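Local structure of conserved hypothetical protein (Streptococcus pneumoniae, 2GK4) at residues 38-43 against 61-66; 166-171 against 201-206. The protein is of unconfirmed function but, as a DNA/pantothenate metabolism flavoprotein of the Dfp/CoaB type, is probably related to enzymes of coenzyme A synthesis. All blocks are in the same frame, centred on the assembly; numbering follows the deposited sequence. Where two conformers were deposited one is given.

Overall arrangement
Both interactions set the start or end of a helix against a strand of the same mixed eight-stranded sheet, in the Rossmann-like alpha-beta-alpha sandwich, but they do so toward its two ends. Interaction 1 (38-43 with 61-66) joins the C-terminal end of helix 30-41 to edge strand 63-67; interaction 2 (166-171 with 201-206) joins the first turn of helix 168-182 to 202-205, next to the other edge strand. Their centres lie about 28 Å apart. Each is partly buried: buried L40 meets partly exposed L63 in interaction 1, and buried L171 and I203 meet in interaction 2, with N62, E168 and R201 more exposed. One water spans interaction 1, whereas a two-bond salt bridge closes interaction 2.

Interaction 1. Residues 38-43 against 61-66; sequences TLLSAG and PNLSIR
L40, in the last turn of helix 30-41, packs against N62 and L63 where the edge strand 63-67 of the Rossmann-like sheet begins. Helix and edge strand are both neighbours of strand 45-50, and the contact ties them together at one end of the alpha-beta-alpha sandwich. From CB outward, L40 starts alongside the strand; with CG anti to the carbonyl carbon (chi1 -73°) the branch then swings nearer, and the two methyls divide the work. CD1 of L40 rests on CB of L63 at 3.8 Å and also touches CD2 of L63 at 4.0 Å, the two leucine side chains crossing at about a right angle. CD2 of L40 goes to the backbone of N62, 3.7 Å from its O, with CB of N62 at 4.1 Å. V46 and H60 give L40 further side-chain contacts.

The helix ends in a Schellman motif: G43 takes positive phi, and its N bonds back to O of L40 at 2.9 Å. That carbonyl has a second donor. No direct hydrogen bond crosses between the segments; instead one water links them, and because a carbonyl O can only accept and an amide ND2 only donate, its two roles are settled. The water O donates to O of L40 at 2.7 Å and accepts from ND2 of N62 at 2.9 Å.

Interaction 2. Residues 166-171 against 201-206; sequences VTEDHL and RAIFVE
E168 and R201 meet in a side-on salt bridge where helix 168-182 starts beside strand 202-205. Just ahead of the helix, T167 is its N-cap, with OG1 accepting from N of H170 at 3.0 Å. E168 follows in the first turn. Its chain runs out extended beyond CG and brings the carboxylate edge to edge with the guanidinium, the two planes only 5° apart. Each oxygen uses its syn lone pair: NE of R201 donates to OE2 of E168 at 2.8 Å, and NH2 of R201 to OE1 of E168 at 3.0 Å (N-H...O 164°). Two bonds from two nitrogens hold the two groups coplanar and limit their rotation, and NH1 of R201 bonds to OE1 of Q214.

Nearer the backbone on the same side chain, CB of E168 lies 3.9 Å from CD1 of I203. One turn on, L171 points toward the strand and sets CD2 against that same methyl, CD1 of I203, at 4.0 Å, so I203 is shared by both helix residues. L171 also touches A189 of strand 186-191. Strand 202-205 runs antiparallel between 186-191 and 210-213, with helix 168-182 packing on the I203 side and A202 and F204 meeting helix 216-228.

Interaction 1. Residues 38-43 against 61-66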
ATOM      1  N   THR A  38      19.695  -5.641  17.268  1.00 21.41           N
ATOM      2  CA  THR A  38      20.865  -6.429  17.642  1.00 21.67           C
ATOM      3  C   THR A  38      22.132  -5.613  17.511  1.00 20.39           C
ATOM      4  O   THR A  38      22.976  -5.609  18.436  1.00 20.55           O
ATOM      5  CB  THR A  38      20.943  -7.743  16.849  1.00 21.02           C
ATOM      6  OG1 THR A  38      19.753  -8.493  17.119  1.00 22.93           O
ATOM      7  CG2 THR A  38      22.154  -8.577  17.274  1.00 22.16           C
ATOM      8  N   LEU A  39      22.261  -4.889  16.394  1.00 20.05           N
ATOM      9  CA  LEU A  39      23.468  -4.071  16.177  1.00 20.10           C
ATOM     10  C   LEU A  39      23.550  -2.912  17.170  1.00 19.49           C
ATOM     11  O   LEU A  39      24.617  -2.636  17.754  1.00 19.92           O
ATOM     12  CB  LEU A  39      23.507  -3.562  14.726  1.00 20.16           C
ATOM     13  CG  LEU A  39      23.599  -4.713  13.719  1.00 20.34           C
ATOM     14  CD1 LEU A  39      23.247  -4.196  12.340  1.00 21.63           C
ATOM     15  CD2 LEU A  39      24.983  -5.362  13.744  1.00 25.13           C
ATOM     16  N   LEU A  40      22.421  -2.257  17.392  1.00 19.54           N
ATOM     17  CA  LEU A  40      22.403  -1.105  18.310  1.00 20.25           C
ATOM     18  C   LEU A  40      22.819  -1.548  19.713  1.00 21.15           C
ATOM     19  O   LEU A  40      23.646  -0.879  20.396  1.00 21.87           O
ATOM     20  CB  LEU A  40      20.989  -0.506  18.356  1.00 19.77           C
ATOM     21  CG  LEU A  40      20.620   0.261  17.068  1.00 19.41           C
ATOM     22  CD1 LEU A  40      19.128   0.631  17.053  1.00 18.72           C
ATOM     23  CD2 LEU A  40      21.560   1.477  16.835  1.00 21.50           C
ATOM     24  N   SER A  41      22.282  -2.681  20.151  0.50 21.47           N
ATOM     25  CA  SER A  41      22.540  -3.165  21.516  0.50 22.36           C
ATOM     26  C   SER A  41      23.969  -3.696  21.694  0.50 22.94           C
ATOM     27  O   SER A  41      24.465  -3.836  22.833  0.50 23.13           O
ATOM     28  CB  SER A  41      21.498  -4.204  21.903  0.50 22.53           C
ATOM     29  OG  SER A  41      20.211  -3.605  21.954  0.50 22.86           O
ATOM     30  N   ALA A  42      24.643  -3.963  20.578  1.00 23.26           N
ATOM     31  CA  ALA A  42      26.071  -4.270  20.599  1.00 23.78           C
ATOM     32  C   ALA A  42      26.977  -3.048  20.382  1.00 24.21           C
ATOM     33  O   ALA A  42      28.195  -3.196  20.313  1.00 24.76           O
ATOM     34  CB  ALA A  42      26.397  -5.378  19.570  1.00 24.82           C
ATOM     35  N   GLY A  43      26.392  -1.856  20.262  1.00 22.59           N
ATOM     36  CA  GLY A  43      27.138  -0.598  20.284  1.00 22.02           C
ATOM     37  C   GLY A  43      27.452   0.023  18.921  1.00 22.57           C
ATOM     38  O   GLY A  43      28.209   1.001  18.848  1.00 23.89           O
ATOM     39  N   PRO A  61      19.948   6.501  20.592  1.00 20.62           N
ATOM     40  CA  PRO A  61      20.937   7.550  20.343  1.00 21.20           C
ATOM     41  C   PRO A  61      21.842   7.252  19.149  1.00 21.51           C
ATOM     42  O   PRO A  61      22.313   8.190  18.503  1.00 22.36           O
ATOM     43  CB  PRO A  61      21.780   7.573  21.631  1.00 21.18           C
ATOM     44  CG  PRO A  61      21.297   6.455  22.479  1.00 22.99           C
ATOM     45  CD  PRO A  61      19.937   6.079  22.002  1.00 20.84           C
ATOM     46  N   ASN A  62      22.070   5.970  18.853  1.00 20.68           N
ATOM     47  CA  ASN A  62      22.999   5.597  17.777  1.00 20.53           C
ATOM     48  C   ASN A  62      22.272   5.179  16.502  1.00 20.84           C
ATOM     49  O   ASN A  62      22.897   4.672  15.568  1.00 20.84           O
ATOM     50  CB  ASN A  62      23.952   4.505  18.235  1.00 21.46           C
ATOM     51  CG  ASN A  62      24.980   5.020  19.221  1.00 22.86           C
ATOM     52  OD1 ASN A  62      25.336   6.214  19.208  1.00 24.05           O
ATOM     53  ND2 ASN A  62      25.434   4.147  20.100  1.00 24.72           N
ATOM     54  N   LEU A  63      20.964   5.405  16.484  1.00 19.75           N
ATOM     55  CA  LEU A  63      20.138   5.102  15.317  1.00 20.08           C
ATOM     56  C   LEU A  63      19.643   6.371  14.635  1.00 21.54           C
ATOM     57  O   LEU A  63      19.116   7.301  15.294  1.00 21.19           O
ATOM     58  CB  LEU A  63      18.954   4.236  15.735  1.00 18.67           C
ATOM     59  CG  LEU A  63      17.941   3.871  14.648  1.00 19.24           C
ATOM     60  CD1 LEU A  63      18.597   2.940  13.619  1.00 18.24           C
ATOM     61  CD2 LEU A  63      16.690   3.244  15.316  1.00 19.86           C
ATOM     62  N   SER A  64      19.805   6.402  13.308  1.00 22.16           N
ATOM     63  CA  SER A  64      19.175   7.414  12.471  1.00 24.62           C
ATOM     64  C   SER A  64      18.239   6.680  11.522  1.00 25.06           C
ATOM     65  O   SER A  64      18.596   5.639  10.961  1.00 24.85           O
ATOM     66  CB  SER A  64      20.202   8.163  11.620  1.00 24.08           C
ATOM     67  OG  SER A  64      21.271   8.639  12.410  1.00 31.22           O
ATOM     68  N   ILE A  65      17.043   7.216  11.349  1.00 25.80           N
ATOM     69  CA  ILE A  65      16.067   6.583  10.460  1.00 26.74           C
ATOM     70  C   ILE A  65      15.739   7.533   9.318  1.00 27.34           C
ATOM     71  O   ILE A  65      15.538   8.736   9.539  1.00 27.04           O
ATOM     72  CB  ILE A  65      14.793   6.163  11.236  1.00 26.59           C
ATOM     73  CG1 ILE A  65      15.121   5.117  12.318  1.00 27.57           C
ATOM     74  CG2 ILE A  65      13.675   5.659  10.283  1.00 29.24           C
ATOM     75  CD1 ILE A  65      13.888   4.655  13.121  1.00 28.46           C
ATOM     76  N   ARG A  66      15.705   6.995   8.105  1.00 26.45           N
ATOM     77  CA  ARG A  66      15.232   7.746   6.967  1.00 28.69           C
ATOM     78  C   ARG A  66      14.106   6.948   6.317  1.00 28.17           C
ATOM     79  O   ARG A  66      14.288   5.778   5.974  1.00 27.41           O
ATOM     80  CB  ARG A  66      16.372   7.977   5.986  1.00 29.53           C
ATOM     81  CG  ARG A  66      15.897   8.536   4.631  1.00 35.39           C
ATOM     82  CD  ARG A  66      15.679  10.050   4.676  1.00 42.38           C
ATOM     83  NE  ARG A  66      16.831  10.750   5.259  1.00 48.85           N
ATOM     84  CZ  ARG A  66      17.061  12.060   5.163  1.00 49.96           C
ATOM     85  NH1 ARG A  66      16.229  12.852   4.494  1.00 52.05           N
ATOM     86  NH2 ARG A  66      18.134  12.581   5.735  1.00 50.76           N
TER
HETATM   87  O   HOH W   1      24.589   1.467  19.532  1.00 22.59           O

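Interaction 2. Residues 166-171 against 201-206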
ATOM      1  N   VAL A 166      11.047 -23.902  -2.896  1.00 24.59           N
ATOM      2  CA  VAL A 166      12.172 -24.376  -3.693  1.00 23.92           C
ATOM      3  C   VAL A 166      13.051 -25.322  -2.850  1.00 24.09           C
ATOM      4  O   VAL A 166      12.971 -25.325  -1.610  1.00 24.20           O
ATOM      5  CB  VAL A 166      13.011 -23.174  -4.201  1.00 23.98           C
ATOM      6  CG1 VAL A 166      12.170 -22.284  -5.169  1.00 24.41           C
ATOM      7  CG2 VAL A 166      13.525 -22.321  -3.019  1.00 23.80           C
ATOM      8  N   THR A 167      13.936 -26.082  -3.498  1.00 23.61           N
ATOM      9  CA  THR A 167      14.889 -26.887  -2.725  1.00 22.62           C
ATOM     10  C   THR A 167      15.948 -25.952  -2.157  1.00 22.55           C
ATOM     11  O   THR A 167      16.191 -24.853  -2.696  1.00 20.81           O
ATOM     12  CB  THR A 167      15.613 -27.937  -3.571  1.00 23.57           C
ATOM     13  OG1 THR A 167      16.434 -27.278  -4.547  1.00 23.67           O
ATOM     14  CG2 THR A 167      14.610 -28.855  -4.242  1.00 25.70           C
ATOM     15  N   GLU A 168      16.608 -26.380  -1.087  1.00 20.94           N
ATOM     16  CA  GLU A 168      17.718 -25.577  -0.577  1.00 20.77           C
ATOM     17  C   GLU A 168      18.885 -25.487  -1.542  1.00 21.43           C
ATOM     18  O   GLU A 168      19.540 -24.480  -1.589  1.00 21.03           O
ATOM     19  CB  GLU A 168      18.146 -26.048   0.823  1.00 20.95           C
ATOM     20  CG  GLU A 168      17.009 -25.895   1.824  1.00 21.63           C
ATOM     21  CD  GLU A 168      17.460 -26.022   3.278  1.00 23.29           C
ATOM     22  OE1 GLU A 168      18.489 -26.700   3.558  1.00 24.28           O
ATOM     23  OE2 GLU A 168      16.751 -25.454   4.137  1.00 24.34           O
ATOM     24  N   ASP A 169      19.144 -26.523  -2.345  1.00 21.18           N
ATOM     25  CA  ASP A 169      20.217 -26.435  -3.320  1.00 22.32           C
ATOM     26  C   ASP A 169      19.892 -25.365  -4.390  1.00 21.29           C
ATOM     27  O   ASP A 169      20.787 -24.663  -4.865  1.00 20.30           O
ATOM     28  CB  ASP A 169      20.496 -27.808  -3.963  1.00 22.67           C
ATOM     29  CG  ASP A 169      21.287 -28.746  -3.038  1.00 27.96           C
ATOM     30  OD1 ASP A 169      21.962 -28.253  -2.108  1.00 27.61           O
ATOM     31  OD2 ASP A 169      21.249 -29.982  -3.251  1.00 29.20           O
ATOM     32  N   HIS A 170      18.612 -25.224  -4.736  1.00 21.29           N
ATOM     33  CA  HIS A 170      18.213 -24.221  -5.742  1.00 22.55           C
ATOM     34  C   HIS A 170      18.385 -22.836  -5.140  1.00 22.61           C
ATOM     35  O   HIS A 170      18.892 -21.915  -5.798  1.00 22.61           O
ATOM     36  CB  HIS A 170      16.770 -24.438  -6.211  1.00 22.36           C
ATOM     37  CG  HIS A 170      16.273 -23.389  -7.168  1.00 25.15           C
ATOM     38  ND1 HIS A 170      16.779 -23.245  -8.441  1.00 27.04           N
ATOM     39  CD2 HIS A 170      15.311 -22.442  -7.037  1.00 27.02           C
ATOM     40  CE1 HIS A 170      16.147 -22.260  -9.055  1.00 26.73           C
ATOM     41  NE2 HIS A 170      15.263 -21.748  -8.222  1.00 26.68           N
ATOM     42  N   LEU A 171      18.018 -22.725  -3.865  1.00 22.45           N
ATOM     43  CA  LEU A 171      18.125 -21.486  -3.117  1.00 23.50           C
ATOM     44  C   LEU A 171      19.592 -21.042  -3.119  1.00 22.77           C
ATOM     45  O   LEU A 171      19.893 -19.878  -3.373  1.00 22.29           O
ATOM     46  CB  LEU A 171      17.605 -21.720  -1.695  1.00 24.08           C
ATOM     47  CG  LEU A 171      17.233 -20.608  -0.736  1.00 26.36           C
ATOM     48  CD1 LEU A 171      16.368 -19.533  -1.431  1.00 25.76           C
ATOM     49  CD2 LEU A 171      16.501 -21.187   0.514  1.00 25.15           C
ATOM     50  N   ARG A 201      13.994 -20.424   8.830  1.00 21.81           N
ATOM     51  CA  ARG A 201      15.177 -21.113   8.260  1.00 21.52           C
ATOM     52  C   ARG A 201      15.850 -20.169   7.277  1.00 20.48           C
ATOM     53  O   ARG A 201      15.180 -19.588   6.418  1.00 19.92           O
ATOM     54  CB  ARG A 201      14.711 -22.377   7.514  1.00 21.88           C
ATOM     55  CG  ARG A 201      15.781 -23.093   6.708  1.00 25.31           C
ATOM     56  CD  ARG A 201      16.475 -24.095   7.578  1.00 25.55           C
ATOM     57  NE  ARG A 201      17.372 -24.918   6.772  1.00 26.36           N
ATOM     58  CZ  ARG A 201      18.335 -25.674   7.293  1.00 27.12           C
ATOM     59  NH1 ARG A 201      18.504 -25.688   8.613  1.00 26.68           N
ATOM     60  NH2 ARG A 201      19.147 -26.371   6.483  1.00 24.13           N
ATOM     61  N   ALA A 202      17.174 -20.057   7.357  1.00 20.07           N
ATOM     62  CA  ALA A 202      17.945 -19.275   6.394  1.00 19.82           C
ATOM     63  C   ALA A 202      19.324 -19.863   6.189  1.00 20.09           C
ATOM     64  O   ALA A 202      19.866 -20.570   7.056  1.00 21.82           O
ATOM     65  CB  ALA A 202      18.068 -17.809   6.846  1.00 20.02           C
ATOM     66  N   ILE A 203      19.871 -19.586   5.022  1.00 20.92           N
ATOM     67  CA  ILE A 203      21.191 -20.085   4.659  1.00 20.32           C
ATOM     68  C   ILE A 203      22.042 -18.884   4.341  1.00 20.13           C
ATOM     69  O   ILE A 203      21.720 -18.105   3.436  1.00 20.82           O
ATOM     70  CB  ILE A 203      21.117 -21.030   3.452  1.00 20.14           C
ATOM     71  CG1 ILE A 203      19.991 -22.083   3.650  1.00 22.03           C
ATOM     72  CG2 ILE A 203      22.504 -21.641   3.126  1.00 20.27           C
ATOM     73  CD1 ILE A 203      19.618 -22.829   2.397  1.00 27.24           C
ATOM     74  N   PHE A 204      23.151 -18.753   5.071  1.00 19.91           N
ATOM     75  CA  PHE A 204      24.129 -17.692   4.832  1.00 18.60           C
ATOM     76  C   PHE A 204      25.031 -18.201   3.713  1.00 19.33           C
ATOM     77  O   PHE A 204      25.834 -19.123   3.922  1.00 18.57           O
ATOM     78  CB  PHE A 204      24.925 -17.413   6.128  1.00 18.57           C
ATOM     79  CG  PHE A 204      24.211 -16.518   7.102  1.00 19.86           C
ATOM     80  CD1 PHE A 204      22.883 -16.770   7.490  1.00 19.53           C
ATOM     81  CD2 PHE A 204      24.888 -15.435   7.673  1.00 20.89           C
ATOM     82  CE1 PHE A 204      22.233 -15.932   8.411  1.00 18.23           C
ATOM     83  CE2 PHE A 204      24.265 -14.602   8.604  1.00 18.86           C
ATOM     84  CZ  PHE A 204      22.945 -14.849   8.985  1.00 19.89           C
ATOM     85  N   VAL A 205      24.801 -17.669   2.518  1.00 19.16           N
ATOM     86  CA  VAL A 205      25.492 -18.073   1.327  1.00 20.03           C
ATOM     87  C   VAL A 205      26.691 -17.152   1.035  1.00 21.48           C
ATOM     88  O   VAL A 205      26.571 -15.914   0.760  1.00 21.51           O
ATOM     89  CB  VAL A 205      24.519 -18.149   0.094  1.00 19.88           C
ATOM     90  CG1 VAL A 205      25.249 -18.661  -1.143  1.00 20.13           C
ATOM     91  CG2 VAL A 205      23.347 -19.088   0.393  1.00 19.09           C
ATOM     92  N   GLU A 206      27.858 -17.776   1.059  1.00 22.28           N
ATOM     93  CA  GLU A 206      29.056 -17.136   0.570  1.00 24.34           C
ATOM     94  C   GLU A 206      29.590 -17.873  -0.658  1.00 24.87           C
ATOM     95  O   GLU A 206      29.068 -18.898  -1.070  1.00 24.93           O
ATOM     96  CB  GLU A 206      30.097 -17.077   1.687  1.00 25.21           C
ATOM     97  CG  GLU A 206      29.655 -16.231   2.871  1.00 27.77           C
ATOM     98  CD  GLU A 206      30.543 -16.421   4.084  1.00 34.08           C
ATOM     99  OE1 GLU A 206      30.820 -17.568   4.468  1.00 38.53           O
ATOM    100  OE2 GLU A 206      30.963 -15.428   4.693  1.00 38.70           O
TER